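Local coordinates for glucoamylase (Thermoanaerobacterium thermosaccharolyticum, PDB 1LF6), which hydrolyses terminal alpha-1,4-linked glucose units one after another from the non-reducing ends of glucan chains, releasing beta-D-glucose, at residues N295-N300 and A623-A628; M302-A307 and A649-W654; E438-Y443 and F515-A520; K483-L488 and L542-A547. One frame throughout, in Å; residues are numbered along the deposited sequence.

Interaction 1. Residues N295-N300 and A623-A628; sequences NSLYYN and AMEKFA
Leu-297 and Glu-625 meet where two helices of the (alpha/alpha) barrel come together near their ends, the opening turn of helix 296-306 beside the closing turn of helix 618-627. The tight part of the contact is a single methyl laid against the root of the glutamate. Leu-297 CD2 lies 3.6 Å from Glu-625 CG and 3.7 Å from Glu-625 CA, well short of the charged end. The leucine reaches this place because its CG stands opposite the backbone N (chi1 -172°), which sends the branch out from a buried position toward the other helix. Its second methyl does less: Leu-297 CD1 stops 4.4 Å from Ala-628 CB, a slack touch at the residue where the chain leaves helical geometry. Glu-625 slants past the leucine and then runs straight (chi2 171°), so that its methylenes serve the apolar part while its carboxylate travels on toward Asn-295, the N-cap residue of helix 296-306. On this looser, partly exposed side the fixed point is the hydrogen bond of Glu-625 OE1 to Tyr-659 OH, a partner outside both segments that holds the acid in place. The example illustrates how a glutamate can be apolar at its base and polar at its tip. Helix 653-668 touches both partners: Tyr-659 touches Leu-297 and Met-624, and Phe-663 touches Asn-295, while helix 600-612 packs on Ala-623 and Phe-627.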
loop_
_atom_site.group_PDB
_atom_site.type_symbol
_atom_site.label_atom_id
_atom_site.label_comp_id
_atom_site.label_asym_id
_atom_site.label_seq_id
_atom_site.Cartn_x
_atom_site.Cartn_y
_atom_site.Cartn_z
ATOM N N ASN A 295 -9.365 18.697 3.344
ATOM C CA ASN A 295 -9.545 18.126 4.675
ATOM C C ASN A 295 -8.407 17.198 5.094
ATOM O O ASN A 295 -7.440 17.002 4.355
ATOM C CB ASN A 295 -10.887 17.387 4.750
ATOM C CG ASN A 295 -10.968 16.211 3.789
ATOM O OD1 ASN A 295 -12.025 15.603 3.624
ATOM N ND2 ASN A 295 -9.852 15.886 3.156
ATOM N N SER A 296 -8.528 16.621 6.283
ATOM C CA SER A 296 -7.492 15.741 6.804
ATOM C C SER A 296 -7.244 14.502 5.953
ATOM O O SER A 296 -6.094 14.131 5.711
ATOM C CB SER A 296 -7.828 15.321 8.238
ATOM O OG SER A 296 -9.007 14.540 8.276
ATOM N N LEU A 297 -8.309 13.856 5.495
ATOM C CA LEU A 297 -8.135 12.654 4.687
ATOM C C LEU A 297 -7.430 12.983 3.382
ATOM O O LEU A 297 -6.670 12.169 2.865
ATOM C CB LEU A 297 -9.484 11.981 4.410
ATOM C CG LEU A 297 -9.427 10.603 3.741
ATOM C CD1 LEU A 297 -8.467 9.689 4.489
ATOM C CD2 LEU A 297 -10.821 9.996 3.714
ATOM N N TYR A 298 -7.678 14.178 2.855
ATOM C CA TYR A 298 -7.040 14.612 1.615
ATOM C C TYR A 298 -5.535 14.696 1.840
ATOM O O TYR A 298 -4.750 14.119 1.092
ATOM C CB TYR A 298 -7.575 15.985 1.202
ATOM C CG TYR A 298 -6.741 16.710 0.167
ATOM C CD1 TYR A 298 -6.730 16.300 -1.164
ATOM C CD2 TYR A 298 -5.991 17.836 0.514
ATOM C CE1 TYR A 298 -5.999 17.001 -2.132
ATOM C CE2 TYR A 298 -5.256 18.544 -0.444
ATOM C CZ TYR A 298 -5.269 18.127 -1.763
ATOM O OH TYR A 298 -4.590 18.855 -2.716
ATOM N N TYR A 299 -5.131 15.425 2.873
ATOM C CA TYR A 299 -3.713 15.556 3.172
ATOM C C TYR A 299 -3.116 14.202 3.566
ATOM O O TYR A 299 -2.014 13.849 3.134
ATOM C CB TYR A 299 -3.512 16.592 4.287
ATOM C CG TYR A 299 -3.702 18.021 3.818
ATOM C CD1 TYR A 299 -2.815 18.598 2.910
ATOM C CD2 TYR A 299 -4.775 18.791 4.268
ATOM C CE1 TYR A 299 -2.991 19.918 2.457
ATOM C CE2 TYR A 299 -4.963 20.110 3.820
ATOM C CZ TYR A 299 -4.065 20.663 2.915
ATOM O OH TYR A 299 -4.252 21.957 2.472
ATOM N N ASN A 300 -3.842 13.437 4.373
ATOM C CA ASN A 300 -3.350 12.126 4.789
ATOM C C ASN A 300 -3.080 11.276 3.552
ATOM O O ASN A 300 -2.011 10.672 3.424
ATOM C CB ASN A 300 -4.372 11.419 5.697
ATOM C CG ASN A 300 -3.804 10.165 6.359
ATOM O OD1 ASN A 300 -4.375 9.079 6.256
ATOM N ND2 ASN A 300 -2.679 10.315 7.043
ATOM N N ALA A 623 -18.785 8.209 2.209
ATOM C CA ALA A 623 -18.654 6.769 2.392
ATOM C C ALA A 623 -17.178 6.365 2.452
ATOM O O ALA A 623 -16.772 5.579 3.311
ATOM C CB ALA A 623 -19.351 6.031 1.264
ATOM N N MET A 624 -16.377 6.891 1.532
ATOM C CA MET A 624 -14.959 6.567 1.531
ATOM C C MET A 624 -14.301 7.022 2.831
ATOM O O MET A 624 -13.420 6.336 3.366
ATOM C CB MET A 624 -14.252 7.208 0.329
ATOM C CG MET A 624 -14.549 6.521 -1.004
ATOM S SD MET A 624 -13.349 6.927 -2.283
ATOM C CE MET A 624 -12.017 5.831 -1.880
ATOM N N GLU A 625 -14.737 8.168 3.349
ATOM C CA GLU A 625 -14.177 8.699 4.590
ATOM C C GLU A 625 -14.460 7.772 5.763
ATOM O O GLU A 625 -13.590 7.535 6.597
ATOM C CB GLU A 625 -14.733 10.104 4.869
ATOM C CG GLU A 625 -14.200 11.140 3.891
ATOM C CD GLU A 625 -14.890 12.487 3.990
ATOM O OE1 GLU A 625 -14.536 13.379 3.190
ATOM O OE2 GLU A 625 -15.778 12.655 4.855
ATOM N N LYS A 626 -15.672 7.230 5.812
ATOM C CA LYS A 626 -16.054 6.327 6.886
ATOM C C LYS A 626 -15.385 4.961 6.723
ATOM O O LYS A 626 -15.168 4.254 7.704
ATOM C CB LYS A 626 -17.579 6.176 6.926
ATOM C CG LYS A 626 -18.323 7.506 7.090
ATOM C CD LYS A 626 -19.828 7.323 7.025
ATOM C CE LYS A 626 -20.556 8.658 6.884
ATOM N NZ LYS A 626 -20.201 9.594 7.981
ATOM N N PHE A 627 -15.049 4.595 5.487
ATOM C CA PHE A 627 -14.394 3.315 5.240
ATOM C C PHE A 627 -12.957 3.342 5.748
ATOM O O PHE A 627 -12.385 2.304 6.082
ATOM C CB PHE A 627 -14.412 2.982 3.743
ATOM C CG PHE A 627 -15.719 2.417 3.259
ATOM C CD1 PHE A 627 -16.230 2.776 2.014
ATOM C CD2 PHE A 627 -16.446 1.521 4.049
ATOM C CE1 PHE A 627 -17.449 2.254 1.563
ATOM C CE2 PHE A 627 -17.664 0.996 3.605
ATOM C CZ PHE A 627 -18.167 1.364 2.359
ATOM N N ALA A 628 -12.372 4.535 5.807
ATOM C CA ALA A 628 -11.007 4.681 6.280
ATOM C C ALA A 628 -10.989 4.345 7.767
ATOM O O ALA A 628 -11.995 4.527 8.461
ATOM C CB ALA A 628 -10.512 6.118 6.050
#

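Interaction 2. Residues M302-A307 and A649-W654; sequences MMILKA and ASPLNW
The turn that leads into helix 653-668, built on the cis-proline Pro-651 with Leu-652 as N-cap residue, packs through Pro-651 and Asn-653 against Ile-304 and Leu-305 of helix 296-306, deep in the protein. The backbones come nearest at Leu-305 and Asn-653, whose CA atoms are 6.2 Å apart. Ile-304 works through one methyl: with CG1 turned to chi1 -71°, CG2 points opposite the backbone N and faces two partners. Ile-304 CG2 is 3.9 Å from Pro-651 CG and 3.6 Å from Asn-653 OD1, so the same methyl touches the proline ring and the amide oxygen. Leu-305 slides past Asn-653 in the opposing direction; its CD2 sits 3.4 Å from Asn-653 O and 3.8 Å from Asn-653 CB, a methyl against the first carbonyl of the new helix. No hydrogen bond crosses between the segments, and the buried amide is satisfied elsewhere: Asn-653 ND2 bonds to Ile-318 O, and OD1 has a weak bond to Ser-308 OG, which is also bound to Ile-304 O. The asparagine is thus held by polar links at both ends of its amide while methyls pack on its CB and its amide oxygen. Val-40 of strand 39-42, in the N-terminal beta-sandwich, touches both Ile-304 and Pro-651; on the barrel side, helix 342-355 meets Leu-305 through Ala-351 and stacks His-347 on the ring of Trp-654.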
loop_
_atom_site.group_PDB
_atom_site.type_symbol
_atom_site.label_atom_id
_atom_site.label_comp_id
_atom_site.label_asym_id
_atom_site.label_seq_id
_atom_site.Cartn_x
_atom_site.Cartn_y
_atom_site.Cartn_z
ATOM N N MET A 302 -2.527 12.215 0.421
ATOM C CA MET A 302 -1.411 12.719 -0.368
ATOM C C MET A 302 -0.037 12.417 0.233
ATOM O O MET A 302 0.923 12.186 -0.502
ATOM C CB MET A 302 -1.567 14.223 -0.618
ATOM C CG MET A 302 -2.730 14.582 -1.550
ATOM S SD MET A 302 -2.771 13.595 -3.062
ATOM C CE MET A 302 -1.138 13.922 -3.752
ATOM N N MET A 303 0.067 12.413 1.558
ATOM C CA MET A 303 1.344 12.116 2.200
ATOM C C MET A 303 1.651 10.631 2.024
ATOM O O MET A 303 2.790 10.245 1.731
ATOM C CB MET A 303 1.294 12.459 3.691
ATOM C CG MET A 303 0.999 13.927 3.969
ATOM S SD MET A 303 1.175 14.402 5.701
ATOM C CE MET A 303 2.601 15.324 5.609
ATOM N N ILE A 304 0.628 9.803 2.208
ATOM C CA ILE A 304 0.787 8.364 2.055
ATOM C C ILE A 304 1.301 8.061 0.651
ATOM O O ILE A 304 2.224 7.263 0.485
ATOM C CB ILE A 304 -0.551 7.615 2.299
ATOM C CG1 ILE A 304 -0.906 7.666 3.783
ATOM C CG2 ILE A 304 -0.446 6.165 1.817
ATOM C CD1 ILE A 304 -2.231 7.014 4.114
ATOM N N LEU A 305 0.722 8.706 -0.360
ATOM C CA LEU A 305 1.160 8.485 -1.736
ATOM C C LEU A 305 2.599 8.962 -1.874
ATOM O O LEU A 305 3.459 8.260 -2.402
ATOM C CB LEU A 305 0.261 9.247 -2.720
ATOM C CG LEU A 305 -1.209 8.812 -2.757
ATOM C CD1 LEU A 305 -1.950 9.613 -3.815
ATOM C CD2 LEU A 305 -1.307 7.309 -3.053
ATOM N N LYS A 306 2.853 10.167 -1.377
ATOM C CA LYS A 306 4.180 10.756 -1.429
ATOM C C LYS A 306 5.198 9.820 -0.780
ATOM O O LYS A 306 6.319 9.677 -1.257
ATOM C CB LYS A 306 4.169 12.098 -0.697
ATOM C CG LYS A 306 4.770 13.230 -1.489
ATOM C CD LYS A 306 6.240 13.022 -1.701
ATOM C CE LYS A 306 6.830 14.085 -2.616
ATOM N NZ LYS A 306 8.285 13.847 -2.733
ATOM N N ALA A 307 4.791 9.185 0.313
ATOM C CA ALA A 307 5.656 8.269 1.050
ATOM C C ALA A 307 5.749 6.872 0.431
ATOM O O ALA A 307 6.435 6.002 0.974
ATOM C CB ALA A 307 5.170 8.159 2.492
ATOM N N ALA A 649 -4.846 -5.759 1.784
ATOM C CA ALA A 649 -3.812 -4.742 1.749
ATOM C C ALA A 649 -4.336 -3.382 2.221
ATOM O O ALA A 649 -5.494 -3.028 1.995
ATOM C CB ALA A 649 -3.256 -4.619 0.325
ATOM N N SER A 650 -3.466 -2.643 2.898
ATOM C CA SER A 650 -3.771 -1.297 3.374
ATOM C C SER A 650 -2.456 -0.677 3.839
ATOM O O SER A 650 -1.637 -1.330 4.479
ATOM C CB SER A 650 -4.765 -1.322 4.529
ATOM O OG SER A 650 -4.092 -1.551 5.750
ATOM N N PRO A 651 -2.220 0.591 3.485
ATOM C CA PRO A 651 -3.114 1.411 2.655
ATOM C C PRO A 651 -3.074 1.011 1.181
ATOM O O PRO A 651 -2.003 0.701 0.656
ATOM C CB PRO A 651 -2.579 2.832 2.878
ATOM C CG PRO A 651 -1.116 2.613 3.155
ATOM C CD PRO A 651 -1.136 1.399 4.066
ATOM N N LEU A 652 -4.232 0.995 0.517
ATOM C CA LEU A 652 -4.261 0.683 -0.914
ATOM C C LEU A 652 -4.090 2.044 -1.574
ATOM O O LEU A 652 -5.019 2.854 -1.607
ATOM C CB LEU A 652 -5.595 0.049 -1.343
ATOM C CG LEU A 652 -5.659 -0.380 -2.816
ATOM C CD1 LEU A 652 -4.654 -1.500 -3.067
ATOM C CD2 LEU A 652 -7.051 -0.857 -3.179
ATOM N N ASN A 653 -2.891 2.296 -2.081
ATOM C CA ASN A 653 -2.570 3.579 -2.692
ATOM C C ASN A 653 -3.530 4.044 -3.776
ATOM O O ASN A 653 -3.858 5.227 -3.851
ATOM C CB ASN A 653 -1.128 3.554 -3.204
ATOM C CG ASN A 653 -0.118 3.427 -2.068
ATOM O OD1 ASN A 653 -0.405 3.807 -0.927
ATOM N ND2 ASN A 653 1.064 2.909 -2.371
ATOM N N TRP A 654 -3.989 3.117 -4.606
ATOM C CA TRP A 654 -4.932 3.442 -5.664
ATOM C C TRP A 654 -6.244 3.976 -5.065
ATOM O O TRP A 654 -6.851 4.915 -5.605
ATOM C CB TRP A 654 -5.172 2.186 -6.510
ATOM C CG TRP A 654 -6.097 2.339 -7.676
ATOM C CD1 TRP A 654 -6.709 3.482 -8.113
ATOM C CD2 TRP A 654 -6.553 1.288 -8.531
ATOM N NE1 TRP A 654 -7.523 3.203 -9.188
ATOM C CE2 TRP A 654 -7.445 1.863 -9.464
ATOM C CE3 TRP A 654 -6.294 -0.088 -8.600
ATOM C CZ2 TRP A 654 -8.080 1.106 -10.453
ATOM C CZ3 TRP A 654 -6.924 -0.839 -9.578
ATOM C CH2 TRP A 654 -7.807 -0.240 -10.494
#

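Interaction 3. Residues E438-Y443 and F515-A520; sequences EEIGGY and FMINIA. With SO4 (sulfate ion), chain C.
Loop 438-443 runs antiparallel to strand 516-519, closest at Glu-439 and Ala-520 with their CA atoms 6.2 Å apart; no direct hydrogen bond crosses, and waters lie in the seam. Water 1 bridges side chain to backbone, donating to Glu-439 OE1 and accepting from Ala-520 N, while waters 2 and 3 lie between Glu-439 O and Asn-518 O, their approaches to Glu-439 O weak. Beside this wet seam the methyl of Ala-520 rests along the glutamate, its CB 3.9 Å from Glu-439 CB and 3.7 Å from Glu-439 OE2. The acid itself is turned to Arg-504, which forms a salt bridge with OE1. Ile-440 supplies the apolar contact: both its torsions are extended (chi1 -174°, chi2 172°), carrying CD1 straight across to Ile-517, where it lies 3.7 Å from Ile-517 CB and 3.9 Å from Ile-517 CG2, the two side chains crossing at about a right angle. In this family 15 glycosidase the loop carries Glu-438, probably the proton donor, and the backbone N atoms of Glu-439 and Ile-440 both bond to OE1 of Glu-435, probably the proton acceptor. The antiparallel pair 516-519 and 524-527 thus lies beside what is probably the catalytic loop. At the far end Tyr-443 OH donates to O4 of a sulfate, probably from the crystallisation liquor, at 2.8 Å, with O4 in the plane of the ring at its edge. A phenylalanine here would probably leave that sulfate oxygen without its phenolic donor and the ion more loosely held. Ser-509 OG and Lys-431 NZ are further hydrogen-bond partners of the sulfate.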
loop_
_atom_site.group_PDB
_atom_site.type_symbol
_atom_site.label_atom_id
_atom_site.label_comp_id
_atom_site.label_asym_id
_atom_site.label_seq_id
_atom_site.Cartn_x
_atom_site.Cartn_y
_atom_site.Cartn_z
ATOM N N GLU A 438 -6.262 -8.705 -13.420
ATOM C CA GLU A 438 -5.165 -9.617 -13.766
ATOM C C GLU A 438 -5.534 -11.096 -13.747
ATOM O O GLU A 438 -4.705 -11.937 -13.386
ATOM C CB GLU A 438 -4.003 -9.391 -12.803
ATOM C CG GLU A 438 -3.707 -7.927 -12.520
ATOM C CD GLU A 438 -2.434 -7.739 -11.726
ATOM O OE1 GLU A 438 -2.454 -7.942 -10.492
ATOM O OE2 GLU A 438 -1.402 -7.409 -12.346
ATOM N N GLU A 439 -6.752 -11.428 -14.160
ATOM C CA GLU A 439 -7.196 -12.818 -14.097
ATOM C C GLU A 439 -7.662 -13.495 -15.375
ATOM O O GLU A 439 -7.518 -14.708 -15.526
ATOM C CB GLU A 439 -8.320 -12.923 -13.060
ATOM C CG GLU A 439 -7.984 -12.239 -11.740
ATOM C CD GLU A 439 -9.168 -12.170 -10.791
ATOM O OE1 GLU A 439 -10.303 -11.951 -11.265
ATOM O OE2 GLU A 439 -8.961 -12.312 -9.569
ATOM N N ILE A 440 -8.215 -12.732 -16.303
ATOM C CA ILE A 440 -8.743 -13.345 -17.510
ATOM C C ILE A 440 -8.584 -12.452 -18.729
ATOM O O ILE A 440 -8.528 -11.225 -18.605
ATOM C CB ILE A 440 -10.235 -13.665 -17.299
ATOM C CG1 ILE A 440 -10.795 -14.447 -18.487
ATOM C CG2 ILE A 440 -11.005 -12.370 -17.056
ATOM C CD1 ILE A 440 -12.209 -14.950 -18.237
ATOM N N GLY A 441 -8.509 -13.079 -19.902
ATOM C CA GLY A 441 -8.361 -12.334 -21.138
ATOM C C GLY A 441 -9.615 -12.290 -21.990
ATOM O O GLY A 441 -10.601 -12.974 -21.711
ATOM N N GLY A 442 -9.563 -11.483 -23.045
ATOM C CA GLY A 442 -10.696 -11.349 -23.938
ATOM C C GLY A 442 -11.001 -9.888 -24.193
ATOM O O GLY A 442 -10.118 -9.035 -24.086
ATOM N N TYR A 443 -12.252 -9.599 -24.527
ATOM C CA TYR A 443 -12.675 -8.232 -24.788
ATOM C C TYR A 443 -13.333 -7.678 -23.534
ATOM O O TYR A 443 -14.385 -8.153 -23.102
ATOM C CB TYR A 443 -13.635 -8.204 -25.981
ATOM C CG TYR A 443 -13.007 -8.798 -27.216
ATOM C CD1 TYR A 443 -13.272 -10.114 -27.599
ATOM C CD2 TYR A 443 -12.082 -8.066 -27.963
ATOM C CE1 TYR A 443 -12.625 -10.688 -28.697
ATOM C CE2 TYR A 443 -11.429 -8.629 -29.055
ATOM C CZ TYR A 443 -11.701 -9.937 -29.417
ATOM O OH TYR A 443 -11.030 -10.495 -30.478
ATOM N N PHE A 515 -20.213 -19.051 -23.670
ATOM C CA PHE A 515 -18.773 -19.219 -23.543
ATOM C C PHE A 515 -18.472 -19.289 -22.053
ATOM O O PHE A 515 -18.713 -18.335 -21.315
ATOM C CB PHE A 515 -18.055 -18.035 -24.204
ATOM C CG PHE A 515 -16.559 -18.178 -24.267
ATOM C CD1 PHE A 515 -15.764 -17.784 -23.197
ATOM C CD2 PHE A 515 -15.942 -18.692 -25.404
ATOM C CE1 PHE A 515 -14.379 -17.898 -23.258
ATOM C CE2 PHE A 515 -14.555 -18.813 -25.474
ATOM C CZ PHE A 515 -13.774 -18.415 -24.398
ATOM N N MET A 516 -17.968 -20.437 -21.611
ATOM C CA MET A 516 -17.653 -20.654 -20.204
ATOM C C MET A 516 -16.292 -20.098 -19.816
ATOM O O MET A 516 -15.303 -20.286 -20.528
ATOM C CB MET A 516 -17.685 -22.152 -19.889
ATOM C CG MET A 516 -19.033 -22.809 -20.113
ATOM S SD MET A 516 -20.317 -22.093 -19.058
ATOM C CE MET A 516 -19.951 -22.871 -17.516
ATOM N N ILE A 517 -16.242 -19.408 -18.682
ATOM C CA ILE A 517 -14.985 -18.856 -18.204
ATOM C C ILE A 517 -14.685 -19.389 -16.818
ATOM O O ILE A 517 -15.590 -19.790 -16.090
ATOM C CB ILE A 517 -15.013 -17.320 -18.172
ATOM C CG1 ILE A 517 -16.049 -16.823 -17.164
ATOM C CG2 ILE A 517 -15.326 -16.796 -19.556
ATOM C CD1 ILE A 517 -16.083 -15.303 -17.021
ATOM N N ASN A 518 -13.406 -19.410 -16.467
ATOM C CA ASN A 518 -12.981 -19.915 -15.177
ATOM C C ASN A 518 -12.610 -18.755 -14.268
ATOM O O ASN A 518 -11.667 -18.016 -14.545
ATOM C CB ASN A 518 -11.781 -20.852 -15.355
ATOM C CG ASN A 518 -12.020 -21.911 -16.425
ATOM O OD1 ASN A 518 -11.975 -21.626 -17.625
ATOM N ND2 ASN A 518 -12.284 -23.134 -15.995
ATOM N N ILE A 519 -13.362 -18.597 -13.186
ATOM C CA ILE A 519 -13.115 -17.520 -12.237
ATOM C C ILE A 519 -11.914 -17.877 -11.374
ATOM O O ILE A 519 -11.813 -18.994 -10.870
ATOM C CB ILE A 519 -14.342 -17.277 -11.327
ATOM C CG1 ILE A 519 -15.566 -16.929 -12.178
ATOM C CG2 ILE A 519 -14.045 -16.154 -10.338
ATOM C CD1 ILE A 519 -15.435 -15.632 -12.968
ATOM N N ALA A 520 -11.008 -16.918 -11.215
ATOM C CA ALA A 520 -9.801 -17.119 -10.425
ATOM C C ALA A 520 -10.108 -17.339 -8.953
ATOM O O ALA A 520 -11.252 -17.225 -8.519
ATOM C CB ALA A 520 -8.870 -15.916 -10.583
HETATM S S SO4 C . -12.061 -14.024 -31.168
HETATM O O1 SO4 C . -11.601 -13.834 -29.777
HETATM O O2 SO4 C . -11.346 -15.175 -31.766
HETATM O O3 SO4 C . -13.513 -14.293 -31.180
HETATM O O4 SO4 C . -11.783 -12.807 -31.956
HETATM O O HOH W 1 -11.672 -14.028 -12.458
HETATM O O HOH W 2 -9.195 -17.560 -16.561
HETATM O O HOH W 3 -10.023 -15.760 -14.262
#

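Interaction 4. Residues K483-L488 and L542-A547; sequences KLIDNL and LGVKSA
Lys-545 reaches across to Ile-485 and Asp-486 just after a Schellman motif, in which Gly-543, at positive phi, ends helix 538-541; the helix it meets, 468-489, is one of the helices of the (alpha/alpha) barrel. From CB, which points toward that helix, the chain bends at once (chi2 -69°) and then runs straight, so that CG and CD bridge the distance and contact with the helix begins at CE. Lys-545 CE lies 4.3 Å from Ile-485 CG2 and 3.5 Å from Asp-486 OD2, apolar on one hand and polar on the other. At the tip, Lys-545 NZ forms a salt bridge with Asp-486 OD2 at 3.1 Å, although as a hydrogen bond it is weak. Two waters complete the link. Water 5 accepts from Lys-545 NZ and donates to Asp-486 OD1 at 2.7 Å. Water 4 accepts from Lys-545 NZ at 2.7 Å and also from Asp-486 N at 3.0 Å; since the helix is kinked here, that N-H lacks a bond to the preceding turn, and the water takes it up. Asp-486 OD2 is in addition hydrogen-bonded to Tyr-502 OH, so the carboxylate has partners on strand 501-502 as well as in the loop. With an alanine at Asp-486, the ammonium group of Lys-545 would probably be left without its counter-charge and Tyr-502 OH without this acceptor. Beside the salt bridge, the branches of two buried residues meet methyl to methyl, Ile-485 CD1 lying 3.6 Å from Val-544 CG1.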
loop_
_atom_site.group_PDB
_atom_site.type_symbol
_atom_site.label_atom_id
_atom_site.label_comp_id
_atom_site.label_asym_id
_atom_site.label_seq_id
_atom_site.Cartn_x
_atom_site.Cartn_y
_atom_site.Cartn_z
ATOM N N LYS A 483 -16.061 1.936 -31.917
ATOM C CA LYS A 483 -17.326 1.522 -32.524
ATOM C C LYS A 483 -17.617 0.035 -32.289
ATOM O O LYS A 483 -18.753 -0.407 -32.438
ATOM C CB LYS A 483 -17.314 1.793 -34.039
ATOM C CG LYS A 483 -17.447 3.257 -34.458
ATOM C CD LYS A 483 -18.833 3.806 -34.158
ATOM C CE LYS A 483 -19.149 5.053 -34.989
ATOM N NZ LYS A 483 -18.277 6.219 -34.684
ATOM N N LEU A 484 -16.594 -0.731 -31.927
ATOM C CA LEU A 484 -16.761 -2.166 -31.695
ATOM C C LEU A 484 -16.992 -2.568 -30.239
ATOM O O LEU A 484 -17.390 -3.701 -29.965
ATOM C CB LEU A 484 -15.546 -2.921 -32.230
ATOM C CG LEU A 484 -15.330 -2.820 -33.743
ATOM C CD1 LEU A 484 -14.080 -3.576 -34.126
ATOM C CD2 LEU A 484 -16.547 -3.375 -34.477
ATOM N N ILE A 485 -16.739 -1.649 -29.311
ATOM C CA ILE A 485 -16.921 -1.933 -27.894
ATOM C C ILE A 485 -18.276 -2.585 -27.625
ATOM O O ILE A 485 -18.350 -3.641 -26.993
ATOM C CB ILE A 485 -16.793 -0.642 -27.043
ATOM C CG1 ILE A 485 -15.337 -0.171 -27.033
ATOM C CG2 ILE A 485 -17.281 -0.894 -25.611
ATOM C CD1 ILE A 485 -15.118 1.123 -26.276
ATOM N N ASP A 486 -19.340 -1.965 -28.124
ATOM C CA ASP A 486 -20.682 -2.485 -27.918
ATOM C C ASP A 486 -20.884 -3.852 -28.537
ATOM O O ASP A 486 -21.390 -4.763 -27.889
ATOM C CB ASP A 486 -21.722 -1.509 -28.476
ATOM C CG ASP A 486 -21.834 -0.248 -27.647
ATOM O OD1 ASP A 486 -22.660 0.623 -27.988
ATOM O OD2 ASP A 486 -21.092 -0.132 -26.648
ATOM N N ASN A 487 -20.483 -4.012 -29.791
ATOM C CA ASN A 487 -20.672 -5.299 -30.445
ATOM C C ASN A 487 -19.853 -6.422 -29.833
ATOM O O ASN A 487 -20.220 -7.586 -29.950
ATOM C CB ASN A 487 -20.389 -5.178 -31.942
ATOM C CG ASN A 487 -21.620 -4.735 -32.727
ATOM O OD1 ASN A 487 -22.443 -3.960 -32.232
ATOM N ND2 ASN A 487 -21.743 -5.215 -33.955
ATOM N N LEU A 488 -18.765 -6.082 -29.154
ATOM C CA LEU A 488 -17.935 -7.112 -28.542
ATOM C C LEU A 488 -18.206 -7.384 -27.062
ATOM O O LEU A 488 -17.954 -8.490 -26.589
ATOM C CB LEU A 488 -16.454 -6.764 -28.712
ATOM C CG LEU A 488 -15.890 -6.842 -30.134
ATOM C CD1 LEU A 488 -14.477 -6.292 -30.160
ATOM C CD2 LEU A 488 -15.906 -8.281 -30.610
ATOM N N LEU A 542 -13.220 7.568 -18.770
ATOM C CA LEU A 542 -12.238 7.948 -19.786
ATOM C C LEU A 542 -12.789 8.779 -20.947
ATOM O O LEU A 542 -12.035 9.167 -21.837
ATOM C CB LEU A 542 -11.552 6.692 -20.333
ATOM C CG LEU A 542 -10.541 6.049 -19.378
ATOM C CD1 LEU A 542 -10.318 4.590 -19.742
ATOM C CD2 LEU A 542 -9.236 6.839 -19.440
ATOM N N GLY A 543 -14.092 9.058 -20.929
ATOM C CA GLY A 543 -14.712 9.847 -21.985
ATOM C C GLY A 543 -14.977 9.095 -23.276
ATOM O O GLY A 543 -15.097 9.695 -24.354
ATOM N N VAL A 544 -15.073 7.774 -23.167
ATOM C CA VAL A 544 -15.313 6.915 -24.320
ATOM C C VAL A 544 -16.811 6.746 -24.567
ATOM O O VAL A 544 -17.248 6.634 -25.713
ATOM C CB VAL A 544 -14.631 5.540 -24.113
ATOM C CG1 VAL A 544 -14.950 4.603 -25.265
ATOM C CG2 VAL A 544 -13.120 5.741 -24.005
ATOM N N LYS A 545 -17.587 6.727 -23.485
ATOM C CA LYS A 545 -19.045 6.605 -23.562
ATOM C C LYS A 545 -19.666 7.708 -22.708
ATOM O O LYS A 545 -19.042 8.177 -21.759
ATOM C CB LYS A 545 -19.501 5.238 -23.045
ATOM C CG LYS A 545 -19.056 4.057 -23.906
ATOM C CD LYS A 545 -19.779 4.039 -25.252
ATOM C CE LYS A 545 -19.371 2.826 -26.091
ATOM N NZ LYS A 545 -20.112 2.754 -27.385
ATOM N N SER A 546 -20.884 8.126 -23.049
ATOM C CA SER A 546 -21.581 9.176 -22.302
ATOM C C SER A 546 -22.185 8.604 -21.031
ATOM O O SER A 546 -22.689 7.486 -21.034
ATOM C CB SER A 546 -22.702 9.778 -23.151
ATOM O OG SER A 546 -22.200 10.229 -24.394
ATOM N N ALA A 547 -22.141 9.376 -19.948
ATOM C CA ALA A 547 -22.696 8.927 -18.677
ATOM C C ALA A 547 -24.186 8.579 -18.778
ATOM O O ALA A 547 -24.683 7.762 -18.002
ATOM C CB ALA A 547 -22.478 9.993 -17.600
HETATM O O HOH W 4 -19.306 0.861 -29.196
HETATM O O HOH W 5 -23.072 3.172 -27.088
#

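In the fold
All four contacts lie in the family 15 catalytic region, and the first two illustrate how an (alpha/alpha) barrel is closed by pairing distant parts of one chain. Interactions 1 and 2, with centres about 12 Å apart, share helix 296-306 and join it to the successive helices 618-627 and 653-668, so the start of the barrel meets its end. Interactions 3 and 4 join parts within the enclosed stretch of chain; their segments alternate along it and their centres are about 20 Å apart. These two touch directly, Tyr-443 CD2 packing 3.7 Å from Leu-488 CD1, which ties the loop of the probable proton donor to helix 468-489. Interactions 1 and 3 are about 34 Å apart, centre to centre.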